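Local coordinates for enoyl-CoA hydratase/isomerase family protein (Bacillus anthracis, PDB 3KQF), which probably catalyses the reversible hydration of trans-2-enoyl-CoA thioesters to 3-hydroxyacyl-CoA, as a member of the crotonase family, at residues N31-L35 / A36-E40; E82-R85 / H86-M90; R127-A130 / E131-L135; F186-V190 / H191-E195; V225-H228 / T229-M233. All coordinates share one frame; numbering follows the deposited sequence. Where two conformers were deposited one is given.

Interaction 1: N31-L35 / A36-E40; sequences NSLSL and ALLEE
Ser34 caps the start of helix 35-49: its hydroxyl OG accepts from Leu37 N at 3.2 Å. With OG lodged between the backbone N and the carbonyl carbon (chi1 57°), the hydroxyl turns back over the first turn and also lies 3.5 Å from Leu37 CB. The carbonyls follow. Ser34 O takes Leu38 N at 2.9 Å, and Leu35 O takes Glu39 N at 3.0 Å, which starts the regular helical pattern. Leu35 N, an amide with no earlier turn to bond to, goes to Glu75 OE1 instead, so a carboxylate joins the hydroxyl at the amino end of the helix, where its charge would probably be welcome. Upstream, Asn31 is buried, and both ends of its amide are bonded: OD1 accepts from Arg26 N, while ND2 serves Ala62 O and Ala66 O. Apolar packing complements the cap. Leu33 CB meets Leu38 CD2 at 4.0 Å, the two side chains crossing at about a right angle. Leu33 immediately precedes the N-cap and Leu38 follows it by four positions, so the pair forms a hydrophobic staple. Further out, the branch methyl Leu33 CD2 meets Leu37 CD2 at 3.7 Å. Leu33 also bonds through its backbone to the loop at Gly70, after strand 56-61. Leu35 and Leu38 face helix 81-99, whereas Leu37 lies against Leu24 of strand 19-24.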
loop_
_atom_site.group_PDB
_atom_site.type_symbol
_atom_site.label_atom_id
_atom_site.label_comp_id
_atom_site.label_asym_id
_atom_site.label_seq_id
_atom_site.Cartn_x
_atom_site.Cartn_y
_atom_site.Cartn_z
ATOM N N ASN A 31 6.617 -29.850 6.618
ATOM C CA ASN A 31 7.372 -29.143 5.603
ATOM C C ASN A 31 8.229 -28.006 6.139
ATOM O O ASN A 31 8.403 -26.978 5.473
ATOM C CB ASN A 31 6.403 -28.657 4.531
ATOM C CG ASN A 31 5.831 -29.803 3.745
ATOM O OD1 ASN A 31 6.527 -30.795 3.521
ATOM N ND2 ASN A 31 4.583 -29.682 3.312
ATOM N N SER A 32 8.776 -28.206 7.340
ATOM C CA SER A 32 9.644 -27.215 7.951
ATOM C C SER A 32 10.961 -27.121 7.198
ATOM O O SER A 32 11.430 -28.087 6.572
ATOM C CB SER A 32 9.879 -27.499 9.435
ATOM O OG SER A 32 10.616 -28.694 9.648
ATOM N N LEU A 33 11.582 -25.956 7.292
ATOM C CA LEU A 33 12.814 -25.678 6.560
ATOM C C LEU A 33 14.086 -26.095 7.282
ATOM O O LEU A 33 14.634 -25.333 8.083
ATOM C CB LEU A 33 12.863 -24.174 6.253
ATOM C CG LEU A 33 11.647 -23.601 5.510
ATOM C CD1 LEU A 33 11.663 -22.066 5.580
ATOM C CD2 LEU A 33 11.554 -24.088 4.066
ATOM N N SER A 34 14.548 -27.322 7.028
ATOM C CA SER A 34 15.791 -27.781 7.601
ATOM C C SER A 34 16.924 -27.273 6.711
ATOM O O SER A 34 16.692 -26.906 5.551
ATOM C CB SER A 34 15.832 -29.310 7.661
ATOM O OG SER A 34 15.637 -29.872 6.378
ATOM N N LEU A 35 18.147 -27.254 7.234
ATOM C CA LEU A 35 19.279 -26.817 6.426
ATOM C C LEU A 35 19.427 -27.720 5.203
ATOM O O LEU A 35 19.772 -27.257 4.129
ATOM C CB LEU A 35 20.581 -26.791 7.239
ATOM C CG LEU A 35 20.574 -25.848 8.455
ATOM C CD1 LEU A 35 21.910 -25.856 9.168
ATOM C CD2 LEU A 35 20.222 -24.433 8.024
ATOM N N ALA A 36 19.153 -29.010 5.363
ATOM C CA ALA A 36 19.254 -29.949 4.232
ATOM C C ALA A 36 18.247 -29.591 3.129
ATOM O O ALA A 36 18.591 -29.584 1.935
ATOM C CB ALA A 36 19.076 -31.393 4.706
ATOM N N LEU A 37 17.014 -29.269 3.522
ATOM C CA LEU A 37 15.993 -28.857 2.551
ATOM C C LEU A 37 16.394 -27.551 1.873
ATOM O O LEU A 37 16.271 -27.419 0.653
ATOM C CB LEU A 37 14.617 -28.725 3.210
ATOM C CG LEU A 37 13.452 -28.184 2.353
ATOM C CD1 LEU A 37 12.099 -28.644 2.900
ATOM C CD2 LEU A 37 13.483 -26.650 2.254
ATOM N N LEU A 38 16.917 -26.602 2.647
ATOM C CA LEU A 38 17.332 -25.310 2.083
ATOM C C LEU A 38 18.438 -25.493 1.037
ATOM O O LEU A 38 18.420 -24.830 -0.001
ATOM C CB LEU A 38 17.740 -24.330 3.190
ATOM C CG LEU A 38 16.603 -23.904 4.129
ATOM C CD1 LEU A 38 17.181 -23.140 5.304
ATOM C CD2 LEU A 38 15.522 -23.077 3.430
ATOM N N GLU A 39 19.374 -26.410 1.303
ATOM C CA GLU A 39 20.457 -26.749 0.356
ATOM C C GLU A 39 19.891 -27.232 -0.989
ATOM O O GLU A 39 20.304 -26.757 -2.050
ATOM C CB GLU A 39 21.361 -27.839 0.951
ATOM C CG GLU A 39 22.417 -28.425 -0.000
ATOM C CD GLU A 39 23.487 -27.433 -0.403
ATOM O OE1 GLU A 39 23.589 -26.357 0.232
ATOM O OE2 GLU A 39 24.246 -27.745 -1.349
ATOM N N GLU A 40 18.957 -28.182 -0.933
ATOM C CA GLU A 40 18.320 -28.716 -2.147
ATOM C C GLU A 40 17.526 -27.659 -2.911
ATOM O O GLU A 40 17.549 -27.623 -4.156
ATOM C CB GLU A 40 17.406 -29.905 -1.817
ATOM C CG GLU A 40 18.149 -31.138 -1.391
ATOM C CD GLU A 40 17.249 -32.326 -1.109
ATOM O OE1 GLU A 40 16.015 -32.168 -1.102
ATOM O OE2 GLU A 40 17.788 -33.442 -0.913
#

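Interaction 2: E82-R85 / H86-M90; sequences EQVR and HAVSM
His86 begins the second turn by giving its backbone N to Glu82 O at 3.1 Å. Its ring, carried on a CG that is anti to the backbone N (chi1 171°), presents its ND1 edge to a water lying in the ring plane, 2.9 Å from ND1. That water donates to Gln83 O and so bridges the imidazole to the carbonyl one turn back. Ala87 N uses the same oxygen, reaching Gln83 O at 2.9 Å, which gives this carbonyl two donors. The small Ala87 methyl fits the side of the helix that faces Leu35, Arg76 and Met79. The backbone bonds are the i to i+4 bonds of an alpha-helix, here helix 81-99, whose other flank packs on a second subunit of the crotonase-type trimer. Val88 belongs to that flank. Its N makes a nearly straight bond (171°) to Val84 O, and its CG2 hangs over the same oxygen at 3.2 Å. Val84 and Val88 lie side by side and point the same way, with Val84 CG1 4.1 Å from Val88 CG2; they meet Arg247 and Tyr238 of the second subunit respectively. Ser89 N bonds to Arg85 O at 3.0 Å. The Arg85 guanidinium leads away from that bond, to salt bridges with Glu81 and with Glu239 of the second subunit. Met90 N closes the next turn on His86 O at 2.9 Å, and Met90 CG lies 3.5 Å above one face of the His86 ring, offset toward the rim.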
loop_
_atom_site.group_PDB
_atom_site.type_symbol
_atom_site.label_atom_id
_atom_site.label_comp_id
_atom_site.label_asym_id
_atom_site.label_seq_id
_atom_site.Cartn_x
_atom_site.Cartn_y
_atom_site.Cartn_z
ATOM N N GLU A 82 27.072 -19.112 16.334
ATOM C CA GLU A 82 27.532 -19.177 14.949
ATOM C C GLU A 82 26.551 -19.998 14.132
ATOM O O GLU A 82 26.238 -19.654 12.993
ATOM C CB GLU A 82 28.932 -19.781 14.856
ATOM C CG GLU A 82 30.016 -18.969 15.580
ATOM C CD GLU A 82 29.968 -19.072 17.106
ATOM O OE1 GLU A 82 29.572 -20.135 17.634
ATOM O OE2 GLU A 82 30.374 -18.094 17.785
ATOM N N GLN A 83 26.043 -21.071 14.722
ATOM C CA GLN A 83 25.059 -21.899 14.032
ATOM C C GLN A 83 23.765 -21.135 13.726
ATOM O O GLN A 83 23.210 -21.250 12.622
ATOM C CB GLN A 83 24.757 -23.172 14.819
ATOM C CG GLN A 83 25.807 -24.261 14.701
ATOM C CD GLN A 83 25.359 -25.501 15.438
ATOM O OE1 GLN A 83 25.339 -25.525 16.654
ATOM N NE2 GLN A 83 24.928 -26.513 14.693
ATOM N N VAL A 84 23.273 -20.371 14.694
ATOM C CA VAL A 84 22.056 -19.585 14.490
ATOM C C VAL A 84 22.230 -18.598 13.312
ATOM O O VAL A 84 21.396 -18.533 12.426
ATOM C CB VAL A 84 21.665 -18.814 15.760
ATOM C CG1 VAL A 84 20.464 -17.895 15.487
ATOM C CG2 VAL A 84 21.358 -19.792 16.900
ATOM N N ARG A 85 23.325 -17.845 13.308
ATOM C CA ARG A 85 23.583 -16.890 12.229
ATOM C C ARG A 85 23.647 -17.554 10.858
ATOM O O ARG A 85 23.138 -17.008 9.884
ATOM C CB ARG A 85 24.866 -16.097 12.475
ATOM C CG ARG A 85 24.799 -15.221 13.680
ATOM C CD ARG A 85 25.947 -14.234 13.703
ATOM N NE ARG A 85 25.919 -13.465 14.932
ATOM C CZ ARG A 85 26.688 -13.693 15.983
ATOM N NH1 ARG A 85 27.611 -14.654 15.959
ATOM N NH2 ARG A 85 26.561 -12.920 17.052
ATOM N N HIS A 86 24.267 -18.727 10.784
ATOM C CA HIS A 86 24.377 -19.451 9.526
ATOM C C HIS A 86 23.012 -19.939 9.059
ATOM O O HIS A 86 22.698 -19.858 7.869
ATOM C CB HIS A 86 25.345 -20.639 9.637
ATOM C CG HIS A 86 25.325 -21.537 8.437
ATOM N ND1 HIS A 86 24.597 -22.707 8.396
ATOM C CD2 HIS A 86 25.907 -21.413 7.220
ATOM C CE1 HIS A 86 24.750 -23.276 7.213
ATOM N NE2 HIS A 86 25.538 -22.510 6.480
ATOM N N ALA A 87 22.199 -20.429 9.995
ATOM C CA ALA A 87 20.871 -20.948 9.657
ATOM C C ALA A 87 19.944 -19.838 9.180
ATOM O O ALA A 87 19.245 -19.998 8.167
ATOM C CB ALA A 87 20.261 -21.673 10.832
ATOM N N VAL A 88 19.938 -18.709 9.886
ATOM C CA VAL A 88 19.089 -17.585 9.476
ATOM C C VAL A 88 19.591 -17.077 8.119
ATOM O O VAL A 88 18.786 -16.744 7.242
ATOM C CB VAL A 88 19.024 -16.476 10.540
ATOM C CG1 VAL A 88 18.003 -15.441 10.168
ATOM C CG2 VAL A 88 18.630 -17.073 11.886
ATOM N N SER A 89 20.911 -17.081 7.920
ATOM C CA SER A 89 21.486 -16.673 6.643
ATOM C C SER A 89 21.027 -17.580 5.491
ATOM O O SER A 89 20.702 -17.098 4.391
ATOM C CB SER A 89 23.007 -16.639 6.723
ATOM O OG SER A 89 23.543 -16.305 5.461
HETATM N N MSE A 90 21.000 -18.884 5.746
HETATM C CA MSE A 90 20.564 -19.846 4.745
HETATM C C MSE A 90 19.114 -19.596 4.325
HETATM O O MSE A 90 18.797 -19.616 3.133
HETATM C CB MSE A 90 20.748 -21.272 5.273
HETATM C CG MSE A 90 22.191 -21.687 5.324
HETATM SE SE MSE A 90 22.928 -21.749 3.522
HETATM C CE MSE A 90 21.876 -23.242 2.845
HETATM O O HOH W 1 23.647 -23.677 11.014
#

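Interaction 3: R127-A130 / E131-L135; sequences RIAA and ESASL
Ala130 to Ala133 form a type I beta turn, closed by Ala133 N donating to Ala130 O at 3.0 Å; the N-H points well at the oxygen (162°), but the donor stands above the carbonyl plane, 63° out of it. The turn carries the chain from strand 126-130 of the six-stranded sheet into strand 134-136 of the smaller sheet, a change of sheet within the crotonase fold. The Ala133 methyl is the one the others meet. Ala133 CB lies 3.3 Å from Ala130 O, next to the bond that closes the turn, and 4.3 Å from Ala130 CB. Ala129 CB approaches the same methyl at 4.4 Å, and beyond it Ala133 rests on Ile109 of strand 105-109. At the corner the CB bonds of Glu131 and Ser132 point away from strand 126-130, yet the Ser132 side chain comes back to Ala130 through OG, 4.0 Å from Ala130 CB, while Glu131 extends along Pro189 and Val187. Glu131 O accepts from Gln176 NE2, which ties the corner to helix 175-181. Chemically the contact is spare: one backbone bond and a few loose methyl contacts bring the segments together, so the close return of the chain probably rests on the turn geometry and on small side chains rather than on polar side chains.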
loop_
_atom_site.group_PDB
_atom_site.type_symbol
_atom_site.label_atom_id
_atom_site.label_comp_id
_atom_site.label_asym_id
_atom_site.label_seq_id
_atom_site.Cartn_x
_atom_site.Cartn_y
_atom_site.Cartn_z
ATOM N N ARG A 127 0.225 -15.058 -4.551
ATOM C CA ARG A 127 -0.186 -16.185 -3.753
ATOM C C ARG A 127 -1.628 -16.649 -3.955
ATOM O O ARG A 127 -2.555 -15.844 -4.056
ATOM C CB ARG A 127 -0.030 -15.729 -2.287
ATOM C CG ARG A 127 1.413 -15.485 -1.841
ATOM C CD ARG A 127 1.573 -14.305 -0.851
ATOM N NE ARG A 127 1.355 -13.038 -1.554
ATOM C CZ ARG A 127 2.262 -12.435 -2.342
ATOM N NH1 ARG A 127 1.949 -11.312 -2.972
ATOM N NH2 ARG A 127 3.464 -12.956 -2.514
ATOM N N ILE A 128 -1.789 -17.963 -4.039
ATOM C CA ILE A 128 -3.111 -18.608 -4.110
ATOM C C ILE A 128 -3.155 -19.480 -2.855
ATOM O O ILE A 128 -2.237 -20.277 -2.631
ATOM C CB ILE A 128 -3.276 -19.523 -5.307
ATOM C CG1 ILE A 128 -2.961 -18.812 -6.625
ATOM C CG2 ILE A 128 -4.729 -20.120 -5.335
ATOM C CD1 ILE A 128 -2.906 -19.762 -7.797
ATOM N N ALA A 129 -4.194 -19.347 -2.047
ATOM C CA ALA A 129 -4.345 -20.141 -0.822
ATOM C C ALA A 129 -5.559 -21.058 -0.802
ATOM O O ALA A 129 -6.613 -20.708 -1.293
ATOM C CB ALA A 129 -4.449 -19.234 0.369
ATOM N N ALA A 130 -5.396 -22.207 -0.152
ATOM C CA ALA A 130 -6.488 -23.121 0.081
ATOM C C ALA A 130 -7.390 -22.441 1.102
ATOM O O ALA A 130 -6.889 -21.723 1.981
ATOM C CB ALA A 130 -5.977 -24.446 0.656
ATOM N N GLU A 131 -8.697 -22.674 0.997
ATOM C CA GLU A 131 -9.678 -22.130 1.948
ATOM C C GLU A 131 -9.316 -22.500 3.371
ATOM O O GLU A 131 -9.616 -21.752 4.305
ATOM C CB GLU A 131 -11.110 -22.664 1.670
ATOM C CG GLU A 131 -11.828 -22.021 0.497
ATOM C CD GLU A 131 -13.260 -22.533 0.320
ATOM O OE1 GLU A 131 -13.454 -23.758 0.185
ATOM O OE2 GLU A 131 -14.195 -21.703 0.295
ATOM N N SER A 132 -8.677 -23.662 3.531
ATOM C CA SER A 132 -8.327 -24.184 4.852
ATOM C C SER A 132 -6.933 -23.786 5.340
ATOM O O SER A 132 -6.538 -24.180 6.439
ATOM C CB SER A 132 -8.462 -25.717 4.855
ATOM O OG SER A 132 -7.670 -26.286 3.821
ATOM N N ALA A 133 -6.189 -23.025 4.543
ATOM C CA ALA A 133 -4.854 -22.587 4.933
ATOM C C ALA A 133 -4.906 -21.520 6.005
ATOM O O ALA A 133 -5.919 -20.836 6.199
ATOM C CB ALA A 133 -4.063 -22.066 3.723
ATOM N N SER A 134 -3.813 -21.414 6.745
ATOM C CA SER A 134 -3.685 -20.383 7.772
ATOM C C SER A 134 -2.293 -19.815 7.653
ATOM O O SER A 134 -1.343 -20.529 7.267
ATOM C CB SER A 134 -3.982 -20.902 9.185
ATOM O OG SER A 134 -3.269 -22.077 9.493
ATOM N N LEU A 135 -2.181 -18.522 7.925
ATOM C CA LEU A 135 -0.933 -17.822 7.794
ATOM C C LEU A 135 -0.634 -16.986 9.003
ATOM O O LEU A 135 -1.489 -16.760 9.871
ATOM C CB LEU A 135 -0.966 -16.878 6.574
ATOM C CG LEU A 135 -1.211 -17.517 5.204
ATOM C CD1 LEU A 135 -2.680 -17.771 4.975
ATOM C CD2 LEU A 135 -0.623 -16.606 4.095
#

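Interaction 4: F186-V190 / H191-E195; sequences FVVPV and HLLEE
Pro189 and His191 meet at the tight turn that takes the chain from strand 186-188, the edge strand of the large crotonase-fold sheet in this subunit, into helix 193-206. Pro189 CB comes within 3.2 Å of His191 CE1, a close approach made obliquely to the imidazole. The histidine is brought back beside the proline because its CG sits between the backbone N and the carbonyl carbon (chi1 58°). One atom further round the proline ring, Pro189 CG touches Leu192 CD1 at 4.1 Å. Val188, just before the bend, pushes CG2 against the backbone of Leu193, 3.6 Å from CA, and against Leu193 CD1 at 4.0 Å. Behind these contacts stand two backbone bonds, each spanning three residues. Leu192 N reaches Pro189 O at 2.9 Å and Leu193 N reaches Val190 O at 3.2 Å; both donors stand well above the carbonyl planes, 52° and 69° out, consistent with i to i+3 bonds in a tight turn. Further out, Leu193 packs on Ile128 and Val190 on Ala130, both of strand 126-130, and Glu194 makes a salt bridge to Lys21. At the far end Phe186 makes a cation-pi contact with Arg162 of the third subunit. A water extends the winding by one more link, donating to Val190 O at 3.0 Å and accepting from Glu194 N at 2.9 Å.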
loop_
_atom_site.group_PDB
_atom_site.type_symbol
_atom_site.label_atom_id
_atom_site.label_comp_id
_atom_site.label_asym_id
_atom_site.label_seq_id
_atom_site.Cartn_x
_atom_site.Cartn_y
_atom_site.Cartn_z
ATOM N N PHE A 186 -5.670 -14.983 -4.323
ATOM C CA PHE A 186 -6.774 -15.910 -4.635
ATOM C C PHE A 186 -6.996 -16.900 -3.480
ATOM O O PHE A 186 -6.048 -17.253 -2.766
ATOM C CB PHE A 186 -6.458 -16.735 -5.885
ATOM C CG PHE A 186 -6.168 -15.905 -7.110
ATOM C CD1 PHE A 186 -7.190 -15.558 -7.995
ATOM C CD2 PHE A 186 -4.885 -15.484 -7.378
ATOM C CE1 PHE A 186 -6.919 -14.795 -9.136
ATOM C CE2 PHE A 186 -4.600 -14.719 -8.528
ATOM C CZ PHE A 186 -5.611 -14.363 -9.385
ATOM N N VAL A 187 -8.241 -17.335 -3.308
ATOM C CA VAL A 187 -8.586 -18.383 -2.346
ATOM C C VAL A 187 -9.481 -19.395 -3.060
ATOM O O VAL A 187 -10.459 -19.010 -3.708
ATOM C CB VAL A 187 -9.249 -17.835 -1.046
ATOM C CG1 VAL A 187 -9.664 -18.994 -0.156
ATOM C CG2 VAL A 187 -8.290 -16.935 -0.308
ATOM N N VAL A 188 -9.103 -20.670 -2.991
ATOM C CA VAL A 188 -9.848 -21.754 -3.619
ATOM C C VAL A 188 -9.880 -22.972 -2.692
ATOM O O VAL A 188 -9.073 -23.072 -1.774
ATOM C CB VAL A 188 -9.210 -22.177 -4.977
ATOM C CG1 VAL A 188 -9.098 -20.993 -5.901
ATOM C CG2 VAL A 188 -7.824 -22.812 -4.765
ATOM N N PRO A 189 -10.803 -23.916 -2.934
ATOM C CA PRO A 189 -10.853 -25.118 -2.092
ATOM C C PRO A 189 -9.551 -25.894 -2.216
ATOM O O PRO A 189 -8.961 -25.909 -3.299
ATOM C CB PRO A 189 -12.027 -25.917 -2.678
ATOM C CG PRO A 189 -12.810 -24.938 -3.429
ATOM C CD PRO A 189 -11.887 -23.893 -3.924
ATOM N N VAL A 190 -9.103 -26.541 -1.138
ATOM C CA VAL A 190 -7.809 -27.252 -1.169
ATOM C C VAL A 190 -7.739 -28.301 -2.287
ATOM O O VAL A 190 -6.710 -28.443 -2.956
ATOM C CB VAL A 190 -7.444 -27.890 0.201
ATOM C CG1 VAL A 190 -8.302 -29.132 0.472
ATOM C CG2 VAL A 190 -5.958 -28.244 0.250
ATOM N N HIS A 191 -8.848 -28.993 -2.534
ATOM C CA HIS A 191 -8.869 -30.011 -3.570
ATOM C C HIS A 191 -8.735 -29.425 -4.985
ATOM O O HIS A 191 -8.451 -30.163 -5.921
ATOM C CB HIS A 191 -10.099 -30.914 -3.433
ATOM C CG HIS A 191 -11.400 -30.183 -3.499
ATOM N ND1 HIS A 191 -11.923 -29.502 -2.421
ATOM C CD2 HIS A 191 -12.297 -30.044 -4.504
ATOM C CE1 HIS A 191 -13.081 -28.967 -2.762
ATOM N NE2 HIS A 191 -13.329 -29.276 -4.020
ATOM N N LEU A 192 -8.911 -28.106 -5.127
ATOM C CA LEU A 192 -8.768 -27.428 -6.417
ATOM C C LEU A 192 -7.532 -26.505 -6.495
ATOM O O LEU A 192 -7.309 -25.821 -7.498
ATOM C CB LEU A 192 -10.038 -26.623 -6.719
ATOM C CG LEU A 192 -11.271 -27.505 -6.979
ATOM C CD1 LEU A 192 -12.538 -26.683 -7.179
ATOM C CD2 LEU A 192 -11.036 -28.425 -8.181
ATOM N N LEU A 193 -6.723 -26.497 -5.449
ATOM C CA LEU A 193 -5.563 -25.600 -5.407
ATOM C C LEU A 193 -4.571 -25.862 -6.539
ATOM O O LEU A 193 -4.133 -24.944 -7.219
ATOM C CB LEU A 193 -4.878 -25.722 -4.057
ATOM C CG LEU A 193 -3.619 -24.891 -3.850
ATOM C CD1 LEU A 193 -3.901 -23.405 -4.095
ATOM C CD2 LEU A 193 -3.086 -25.119 -2.471
ATOM N N GLU A 194 -4.244 -27.121 -6.764
ATOM C CA GLU A 194 -3.288 -27.451 -7.807
ATOM C C GLU A 194 -3.755 -27.034 -9.200
ATOM O O GLU A 194 -2.979 -26.443 -9.947
ATOM C CB GLU A 194 -2.971 -28.942 -7.792
ATOM C CG GLU A 194 -1.736 -29.277 -8.605
ATOM C CD GLU A 194 -1.315 -30.720 -8.439
ATOM O OE1 GLU A 194 -2.101 -31.621 -8.798
ATOM O OE2 GLU A 194 -0.179 -30.939 -7.971
ATOM N N GLU A 195 -5.005 -27.325 -9.568
ATOM C CA GLU A 195 -5.449 -26.953 -10.919
ATOM C C GLU A 195 -5.551 -25.434 -11.079
ATOM O O GLU A 195 -5.241 -24.918 -12.135
ATOM C CB GLU A 195 -6.733 -27.672 -11.397
ATOM C CG GLU A 195 -8.062 -27.185 -10.863
ATOM C CD GLU A 195 -9.254 -27.812 -11.617
ATOM O OE1 GLU A 195 -9.032 -28.489 -12.654
ATOM O OE2 GLU A 195 -10.411 -27.613 -11.187
HETATM O O HOH W 2 -5.000 -29.391 -5.179
#

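Interaction 5: V225-H228 / T229-M233; sequences VDLH and TGLQM
His228 has Gln232 NE2 over one face of its imidazole, 3.6 Å above the plane and offset toward the rim; ring and amide planes are 27° apart. The amide lies there because the glutamine chain bends at chi2 (-45°) and folds back along the helix, and its NE2 donates to His228 O at 2.9 Å. The same carbonyl receives only a weak bond from Gln232 N, at 3.3 Å, so the side-chain bond is the shorter of the two on this oxygen. The far end of the amide, OE1, takes Lys235 NZ. Two residues before His228 stands the N-cap of helix 227-242, Asp226. Its OD2 accepts from Thr229 N at 2.9 Å, the amide coming from above the carboxylate plane (49° out of it), while OD1 accepts from Thr229 OG1 at 2.6 Å on the syn side. Both carboxylate oxygens are thus bound to a single residue, which fixes the rotation of the group. Val225 CG2 rests on Thr229 CB at 3.9 Å, crossing it at about a right angle. On another side Leu227 CD1 meets Leu231 CG at 3.9 Å, a leucine pair that packs against the third subunit, Leu227 on Glu99 and Leu231 on Gly149 of that chain. There too Leu227 N bonds to Gln224 OE1 of the third subunit.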
loop_
_atom_site.group_PDB
_atom_site.type_symbol
_atom_site.label_atom_id
_atom_site.label_comp_id
_atom_site.label_asym_id
_atom_site.label_seq_id
_atom_site.Cartn_x
_atom_site.Cartn_y
_atom_site.Cartn_z
ATOM N N VAL A 225 12.040 2.549 -5.565
ATOM C CA VAL A 225 12.568 3.910 -5.674
ATOM C C VAL A 225 11.459 4.939 -5.957
ATOM O O VAL A 225 10.261 4.628 -5.894
ATOM C CB VAL A 225 13.652 3.981 -6.781
ATOM C CG1 VAL A 225 14.774 2.936 -6.544
ATOM C CG2 VAL A 225 13.044 3.768 -8.141
ATOM N N ASP A 226 11.859 6.172 -6.211
ATOM C CA ASP A 226 10.893 7.238 -6.497
ATOM C C ASP A 226 10.218 7.015 -7.858
ATOM O O ASP A 226 10.821 6.413 -8.777
ATOM C CB ASP A 226 11.592 8.579 -6.505
ATOM C CG ASP A 226 12.597 8.678 -7.606
ATOM O OD1 ASP A 226 13.675 8.076 -7.480
ATOM O OD2 ASP A 226 12.297 9.357 -8.594
ATOM N N LEU A 227 8.987 7.488 -7.990
ATOM C CA LEU A 227 8.228 7.333 -9.238
ATOM C C LEU A 227 9.005 7.806 -10.471
ATOM O O LEU A 227 9.088 7.082 -11.451
ATOM C CB LEU A 227 6.899 8.062 -9.176
ATOM C CG LEU A 227 6.022 8.051 -10.434
ATOM C CD1 LEU A 227 5.597 6.655 -10.849
ATOM C CD2 LEU A 227 4.798 8.940 -10.207
ATOM N N HIS A 228 9.603 8.994 -10.413
ATOM C CA HIS A 228 10.332 9.516 -11.578
ATOM C C HIS A 228 11.408 8.533 -12.076
ATOM O O HIS A 228 11.481 8.227 -13.267
ATOM C CB HIS A 228 10.993 10.875 -11.253
ATOM C CG HIS A 228 11.669 11.496 -12.436
ATOM N ND1 HIS A 228 13.016 11.339 -12.695
ATOM C CD2 HIS A 228 11.168 12.217 -13.468
ATOM C CE1 HIS A 228 13.320 11.964 -13.822
ATOM N NE2 HIS A 228 12.217 12.508 -14.308
ATOM N N THR A 229 12.248 8.041 -11.165
ATOM C CA THR A 229 13.293 7.074 -11.553
ATOM C C THR A 229 12.668 5.766 -12.057
ATOM O O THR A 229 13.165 5.151 -12.988
ATOM C CB THR A 229 14.251 6.742 -10.392
ATOM O OG1 THR A 229 14.774 7.949 -9.819
ATOM C CG2 THR A 229 15.402 5.869 -10.910
ATOM N N GLY A 230 11.607 5.328 -11.388
ATOM C CA GLY A 230 10.869 4.127 -11.775
ATOM C C GLY A 230 10.367 4.195 -13.211
ATOM O O GLY A 230 10.476 3.219 -13.972
ATOM N N LEU A 231 9.874 5.363 -13.609
ATOM C CA LEU A 231 9.399 5.557 -14.977
ATOM C C LEU A 231 10.546 5.430 -15.991
ATOM O O LEU A 231 10.366 4.878 -17.089
ATOM C CB LEU A 231 8.689 6.894 -15.133
ATOM C CG LEU A 231 7.384 7.050 -14.317
ATOM C CD1 LEU A 231 6.963 8.520 -14.303
ATOM C CD2 LEU A 231 6.300 6.182 -14.841
ATOM N N GLN A 232 11.728 5.899 -15.615
ATOM C CA GLN A 232 12.876 5.802 -16.502
ATOM C C GLN A 232 13.301 4.337 -16.635
ATOM O O GLN A 232 13.771 3.936 -17.687
ATOM C CB GLN A 232 14.066 6.640 -15.997
ATOM C CG GLN A 232 13.725 8.033 -15.560
ATOM C CD GLN A 232 12.802 8.777 -16.524
ATOM O OE1 GLN A 232 13.074 8.866 -17.719
ATOM N NE2 GLN A 232 11.705 9.344 -15.980
HETATM N N MSE A 233 13.141 3.550 -15.580
HETATM C CA MSE A 233 13.496 2.143 -15.666
HETATM C C MSE A 233 12.525 1.398 -16.581
HETATM O O MSE A 233 12.934 0.540 -17.372
HETATM C CB MSE A 233 13.571 1.537 -14.283
HETATM C CG MSE A 233 13.440 0.059 -14.250
HETATM SE SE MSE A 233 14.053 -0.567 -12.556
HETATM C CE MSE A 233 13.586 0.943 -11.429
#

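The five contacts fall into two touching pairs and one outlier. Interactions 1 and 2 join helix to helix: Leu35 CD2 lies 3.9 Å from Ala87 CA, and Leu38 CD1 is 4.0 Å from Met90 CB. Interactions 3 and 4, with centres about 8 Å apart, share the large sheet, where Glu131 N probably bonds to Val188 O at 2.8 Å. Interaction 5 is remote, its centre about 37 Å from that of interaction 1, and the side chain of Val225 is about 7 Å from a bound calcium ion. The loop at Gly70, paired with Leu33 of interaction 1, probably corresponds to one supplying an oxyanion-hole amide in related hydratases, which would place interaction 1 beside the active site.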